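Local coordinates for protein fluoroacetyl-CoA thioesterase (Streptomyces cattleya, PDB 3KUV) that hydrolyses fluoroacetyl-CoA to fluoroacetate and CoA before citrate synthase can use it, and so confers fluoroacetate resistance, at residues Gly43-Val46 / Gly47-Trp51; Pro59-Glu62 / Pro63-Ser67. The protein carries 1 engineered substitution. All coordinates share one frame; numbering follows the deposited sequence. Where two conformers were deposited one is given.

Contact 1 lies within helix 42-57, its centre about 3 Å from that of the chain, whereas contact 2 is a surface turn whose centre is about 18 Å from that point. The two follow each other in series: the helix that holds 43-51 runs on toward 59-62, and strand 65-75 begins within 63-67. Their centres are about 20 Å apart and their nearest atoms about 6 Å, without touching. Arg120, a substrate-binding residue, is common to their surroundings: it forms a salt bridge with the active-site Glu50 of contact 1 and a hydrogen bond with Ser67 of contact 2. The side chain of Glu50 also lies close to a bound acetate, their nearest atoms about 3 Å apart.

Contact 1. Residues Gly43-Val46 / Gly47-Trp51; sequences GFMV and GLMEW
Met49 folds its side chain back along the preceding turn of helix 42-57, against Met45 and Val46, on the face that lies against the sheet. Its CB rests 3.5 Å from Val46 O, and CG, anti to the carbonyl carbon (chi1 -74°), comes within 3.4 Å of Met45 O. Farther out the extended chain meets the side chain of Met45, which has two conformers; in the one described, Met49 SD passes 4.0 Å from Met45 CG and CE ends 3.9 Å from Met45 SD. That conformer bends at its second and third torsions, and the two thioether chains cross at a slant. Helix 42-57 is the central helix of the hot dog fold, wrapped by the antiparallel sheet: Met49 packs on Ile72, Val74, Val104 and Ala106. The N-H groups of Gly47 to Glu50 each bond to the carbonyl four residues earlier; that from Met49 N to Met45 O is 2.9 Å long with an N-H...O angle of 164°. Val46 O accepts from Glu50 N at 3.0 Å and is also approached by Glu50 CG at 3.4 Å. Beyond CG the chain of Glu50, an active-site residue, extends to its carboxylate, where OE1 forms a salt bridge with Arg120. Leu48 lies beside Met45, its CB 3.5 Å from Phe44 O, shares Val86 with it, and also packs on Tyr27 of the second subunit.

Contact 2. Residues Pro59-Glu62 / Pro63-Ser67; sequences PYLE and PGEGS
A type II beta turn from Glu62 to Glu65, closed by a backbone hydrogen bond and reinforced by a side-chain one, forms this local surface contact where the loop after helix 42-57 enters strand 65-75. Glu65 N donates to Glu62 O over 3.1 Å, and a water bridges Glu62 O to Glu65 O, donating to both, so the carbonyl of Glu62 is gripped twice. The extended Glu65 side chain, its CG anti to the carbonyl carbon, spans the open end of the turn back to Glu62, where OE1 accepts from Glu62 N at 2.9 Å. That bond is nearly straight at 170°, yet the N-H comes from above the carboxylate plane, 43° out of it. Pro63 and Gly64 occupy the two central positions, Gly64 with the positive phi expected at the third residue of a type II turn. Strand 65-75 borders 112-124 in the antiparallel hot dog sheet, and Gly66 pairs there with Ile123 through the backbone. Leu61 covers the start of the strand, its CD1 3.8 Å from Gly66 CA, while it and Glu65 both lean on Val122. The Glu62 and Glu65 side chains run side by side, their carboxylate planes turned 69° apart, with Glu62 OE2 5.4 Å from Glu65 OE1.

Contact 1. Residues Gly43-Val46 / Gly47-Trp51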
ATOM      1  N   GLY B  43      -0.430  -2.946   2.480  1.00  9.94           N
ATOM      2  CA  GLY B  43       0.508  -1.872   2.172  1.00  9.58           C
ATOM      3  C   GLY B  43       1.813  -2.467   1.640  1.00 10.01           C
ATOM      4  O   GLY B  43       2.504  -1.830   0.835  1.00 10.58           O
ATOM      5  N   PHE B  44       2.223  -3.664   2.147  1.00  9.25           N
ATOM      6  CA  PHE B  44       3.388  -4.323   1.572  1.00  9.45           C
ATOM      7  C   PHE B  44       3.115  -4.799   0.139  1.00  8.03           C
ATOM      8  O   PHE B  44       4.036  -4.778  -0.703  1.00 10.56           O
ATOM      9  CB  PHE B  44       3.887  -5.466   2.454  1.00  9.32           C
ATOM     10  CG  PHE B  44       4.615  -5.027   3.728  1.00  8.90           C
ATOM     11  CD1 PHE B  44       5.738  -4.195   3.649  1.00 11.03           C
ATOM     12  CD2 PHE B  44       4.228  -5.554   4.972  1.00 10.03           C
ATOM     13  CE1 PHE B  44       6.472  -3.820   4.822  1.00 11.72           C
ATOM     14  CE2 PHE B  44       4.896  -5.219   6.136  1.00 11.49           C
ATOM     15  CZ  PHE B  44       6.032  -4.376   6.078  1.00 12.51           C
ATOM     16  N   MET B  45       1.899  -5.306  -0.135  1.00  8.97           N
ATOM     17  CA  MET B  45       1.589  -5.637  -1.527  1.00  8.91           C
ATOM     18  C   MET B  45       1.643  -4.430  -2.436  1.00  9.83           C
ATOM     19  O   MET B  45       2.226  -4.534  -3.563  1.00 10.08           O
ATOM     20  CB  MET B  45       0.221  -6.322  -1.644  1.00  8.51           C
ATOM     21  CG  MET B  45      -0.308  -6.436  -3.127  0.65 10.07           C
ATOM     22  SD  MET B  45       0.937  -7.472  -3.968  0.65 16.03           S
ATOM     23  CE  MET B  45       0.311  -9.046  -3.451  0.65 16.78           C
ATOM     24  N   VAL B  46       1.148  -3.282  -1.991  1.00 10.39           N
ATOM     25  CA  VAL B  46       1.256  -2.056  -2.790  1.00 10.24           C
ATOM     26  C   VAL B  46       2.737  -1.784  -3.072  1.00 11.44           C
ATOM     27  O   VAL B  46       3.133  -1.529  -4.249  1.00 10.59           O
ATOM     28  CB  VAL B  46       0.546  -0.922  -2.079  1.00  9.90           C
ATOM     29  CG1 VAL B  46       0.875   0.437  -2.774  1.00 11.88           C
ATOM     30  CG2 VAL B  46      -0.992  -1.112  -2.076  1.00 13.15           C
ATOM     31  N   GLY B  47       3.597  -1.881  -2.040  1.00  9.05           N
ATOM     32  CA  GLY B  47       5.020  -1.557  -2.266  1.00  9.18           C
ATOM     33  C   GLY B  47       5.652  -2.568  -3.238  1.00  8.87           C
ATOM     34  O   GLY B  47       6.603  -2.222  -3.964  1.00 10.07           O
ATOM     35  N   LEU B  48       5.245  -3.839  -3.174  1.00  9.52           N
ATOM     36  CA  LEU B  48       5.826  -4.851  -4.062  1.00  8.03           C
ATOM     37  C   LEU B  48       5.401  -4.614  -5.503  1.00  9.28           C
ATOM     38  O   LEU B  48       6.226  -4.848  -6.423  1.00  9.11           O
ATOM     39  CB  LEU B  48       5.293  -6.251  -3.610  1.00 11.84           C
ATOM     40  CG  LEU B  48       5.979  -7.458  -4.337  1.00 10.65           C
ATOM     41  CD1 LEU B  48       7.479  -7.593  -3.906  1.00 14.48           C
ATOM     42  CD2 LEU B  48       5.219  -8.723  -3.935  1.00 11.62           C
ATOM     43  N   MET B  49       4.143  -4.203  -5.693  1.00  8.45           N
ATOM     44  CA  MET B  49       3.711  -3.844  -7.086  1.00 10.52           C
ATOM     45  C   MET B  49       4.504  -2.633  -7.597  1.00 11.01           C
ATOM     46  O   MET B  49       4.961  -2.597  -8.743  1.00 10.24           O
ATOM     47  CB  MET B  49       2.205  -3.474  -7.031  1.00  8.67           C
ATOM     48  CG  MET B  49       1.453  -4.784  -6.856  1.00 10.70           C
ATOM     49  SD  MET B  49      -0.323  -4.455  -6.642  1.00 12.95           S
ATOM     50  CE  MET B  49      -1.048  -6.117  -7.083  1.00 12.72           C
ATOM     51  N   GLU B  50       4.739  -1.637  -6.752  1.00 10.18           N
ATOM     52  CA  GLU B  50       5.589  -0.519  -7.145  1.00  9.27           C
ATOM     53  C   GLU B  50       6.964  -1.038  -7.537  1.00 10.66           C
ATOM     54  O   GLU B  50       7.527  -0.608  -8.538  1.00 11.38           O
ATOM     55  CB  GLU B  50       5.769   0.536  -6.022  1.00 11.12           C
ATOM     56  CG  GLU B  50       4.455   1.247  -5.701  1.00 14.21           C
ATOM     57  CD  GLU B  50       4.775   2.548  -4.945  1.00 17.09           C
ATOM     58  OE1 GLU B  50       5.382   3.512  -5.492  1.00 15.53           O
ATOM     59  OE2 GLU B  50       4.422   2.667  -3.714  1.00 22.10           O
ATOM     60  N   TRP B  51       7.552  -1.869  -6.684  1.00 10.12           N
ATOM     61  CA  TRP B  51       8.896  -2.387  -6.936  1.00 10.28           C
ATOM     62  C   TRP B  51       8.968  -3.091  -8.293  1.00  9.83           C
ATOM     63  O   TRP B  51       9.959  -2.878  -9.036  1.00 10.52           O
ATOM     64  CB  TRP B  51       9.226  -3.330  -5.762  1.00 11.54           C
ATOM     65  CG  TRP B  51      10.696  -3.823  -5.667  1.00 10.43           C
ATOM     66  CD1 TRP B  51      11.752  -3.568  -6.555  1.00 13.50           C
ATOM     67  CD2 TRP B  51      11.163  -4.782  -4.717  1.00 12.31           C
ATOM     68  NE1 TRP B  51      12.899  -4.291  -6.114  1.00 13.05           N
ATOM     69  CE2 TRP B  51      12.540  -5.068  -5.031  1.00 12.72           C
ATOM     70  CE3 TRP B  51      10.536  -5.476  -3.648  1.00 15.03           C
ATOM     71  CZ2 TRP B  51      13.282  -5.999  -4.285  1.00 15.58           C
ATOM     72  CZ3 TRP B  51      11.283  -6.424  -2.902  1.00 16.91           C
ATOM     73  CH2 TRP B  51      12.676  -6.647  -3.249  1.00 18.34           C
TER

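Contact 2. Residues Pro59-Glu62 / Pro63-Ser67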
ATOM      1  N   PRO B  59      15.602   0.494 -17.302  1.00 23.44           N
ATOM      2  CA  PRO B  59      16.681   0.652 -18.294  1.00 24.71           C
ATOM      3  C   PRO B  59      16.338   1.765 -19.265  1.00 25.99           C
ATOM      4  O   PRO B  59      17.167   2.097 -20.160  1.00 26.89           O
ATOM      5  CB  PRO B  59      16.702  -0.695 -19.044  1.00 26.40           C
ATOM      6  CG  PRO B  59      15.611  -1.582 -18.473  1.00 27.47           C
ATOM      7  CD  PRO B  59      14.709  -0.674 -17.558  1.00 24.62           C
ATOM      8  N   TYR B  60      15.152   2.352 -19.140  1.00 21.86           N
ATOM      9  CA  TYR B  60      14.692   3.369 -20.026  1.00 25.11           C
ATOM     10  C   TYR B  60      14.666   4.783 -19.350  1.00 24.05           C
ATOM     11  O   TYR B  60      14.220   5.760 -19.987  1.00 27.64           O
ATOM     12  CB  TYR B  60      13.236   3.067 -20.433  1.00 27.02           C
ATOM     13  CG  TYR B  60      13.028   1.714 -21.037  1.00 28.86           C
ATOM     14  CD1 TYR B  60      13.103   1.529 -22.444  1.00 35.61           C
ATOM     15  CD2 TYR B  60      12.763   0.580 -20.229  1.00 32.67           C
ATOM     16  CE1 TYR B  60      12.902   0.247 -23.023  1.00 33.74           C
ATOM     17  CE2 TYR B  60      12.589  -0.697 -20.796  1.00 35.22           C
ATOM     18  CZ  TYR B  60      12.619  -0.838 -22.205  1.00 32.81           C
ATOM     19  OH  TYR B  60      12.448  -2.077 -22.767  1.00 37.30           O
ATOM     20  N   LEU B  61      15.095   4.882 -18.073  1.00 21.44           N
ATOM     21  CA  LEU B  61      15.311   6.188 -17.420  1.00 19.74           C
ATOM     22  C   LEU B  61      16.705   6.771 -17.825  1.00 20.39           C
ATOM     23  O   LEU B  61      17.629   6.030 -18.139  1.00 20.32           O
ATOM     24  CB  LEU B  61      15.287   6.007 -15.909  1.00 19.67           C
ATOM     25  CG  LEU B  61      13.833   5.599 -15.478  1.00 18.65           C
ATOM     26  CD1 LEU B  61      13.765   5.857 -14.041  1.00 20.74           C
ATOM     27  CD2 LEU B  61      12.712   6.478 -16.215  1.00 24.14           C
ATOM     28  N   GLU B  62      16.821   8.095 -17.748  1.00 19.17           N
ATOM     29  CA  GLU B  62      18.104   8.793 -17.987  1.00 20.83           C
ATOM     30  C   GLU B  62      18.855   8.845 -16.688  1.00 21.09           C
ATOM     31  O   GLU B  62      18.300   8.673 -15.587  1.00 18.76           O
ATOM     32  CB  GLU B  62      17.854  10.256 -18.458  1.00 22.25           C
ATOM     33  CG  GLU B  62      17.109  10.388 -19.793  1.00 28.29           C
ATOM     34  CD  GLU B  62      17.785   9.623 -20.924  1.00 37.74           C
ATOM     35  OE1 GLU B  62      19.040   9.566 -20.949  1.00 41.30           O
ATOM     36  OE2 GLU B  62      17.057   9.092 -21.791  1.00 42.49           O
ATOM     37  N   PRO B  63      20.165   9.169 -16.736  1.00 20.73           N
ATOM     38  CA  PRO B  63      20.946   9.213 -15.513  1.00 21.83           C
ATOM     39  C   PRO B  63      20.389  10.227 -14.512  1.00 19.41           C
ATOM     40  O   PRO B  63      20.047  11.315 -14.948  1.00 22.48           O
ATOM     41  CB  PRO B  63      22.346   9.705 -16.028  1.00 22.64           C
ATOM     42  CG  PRO B  63      22.380   9.133 -17.381  1.00 23.14           C
ATOM     43  CD  PRO B  63      21.007   9.234 -17.961  1.00 22.81           C
ATOM     44  N   GLY B  64      20.215   9.822 -13.239  1.00 21.38           N
ATOM     45  CA  GLY B  64      19.746  10.731 -12.202  1.00 20.01           C
ATOM     46  C   GLY B  64      18.231  10.755 -12.072  1.00 19.54           C
ATOM     47  O   GLY B  64      17.738  11.550 -11.303  1.00 19.18           O
ATOM     48  N   GLU B  65      17.528   9.985 -12.903  1.00 16.94           N
ATOM     49  CA  GLU B  65      16.042   9.938 -12.771  1.00 15.26           C
ATOM     50  C   GLU B  65      15.655   8.778 -11.928  1.00 16.28           C
ATOM     51  O   GLU B  65      16.361   7.765 -11.836  1.00 17.49           O
ATOM     52  CB  GLU B  65      15.413   9.787 -14.147  1.00 13.66           C
ATOM     53  CG  GLU B  65      15.414  11.118 -14.951  1.00 15.16           C
ATOM     54  CD  GLU B  65      14.850  11.046 -16.340  1.00 17.47           C
ATOM     55  OE1 GLU B  65      14.684   9.937 -17.015  1.00 17.80           O
ATOM     56  OE2 GLU B  65      14.458  12.160 -16.815  1.00 21.98           O
ATOM     57  N   GLY B  66      14.409   8.864 -11.372  1.00 12.94           N
ATOM     58  CA  GLY B  66      13.736   7.744 -10.766  1.00 12.54           C
ATOM     59  C   GLY B  66      12.243   8.046 -10.925  1.00 10.96           C
ATOM     60  O   GLY B  66      11.875   8.614 -11.923  1.00 11.60           O
ATOM     61  N   SER B  67      11.410   7.481 -10.045  1.00 11.05           N
ATOM     62  CA  SER B  67       9.954   7.672 -10.205  1.00 11.00           C
ATOM     63  C   SER B  67       9.249   7.591  -8.876  1.00 10.63           C
ATOM     64  O   SER B  67       9.784   7.057  -7.872  1.00 12.06           O
ATOM     65  CB  SER B  67       9.359   6.641 -11.239  1.00 11.59           C
ATOM     66  OG  SER B  67       9.485   5.312 -10.644  1.00 12.22           O
TER
HETATM   67  O   HOH W   1      18.132   6.294 -13.749  1.00 31.66           O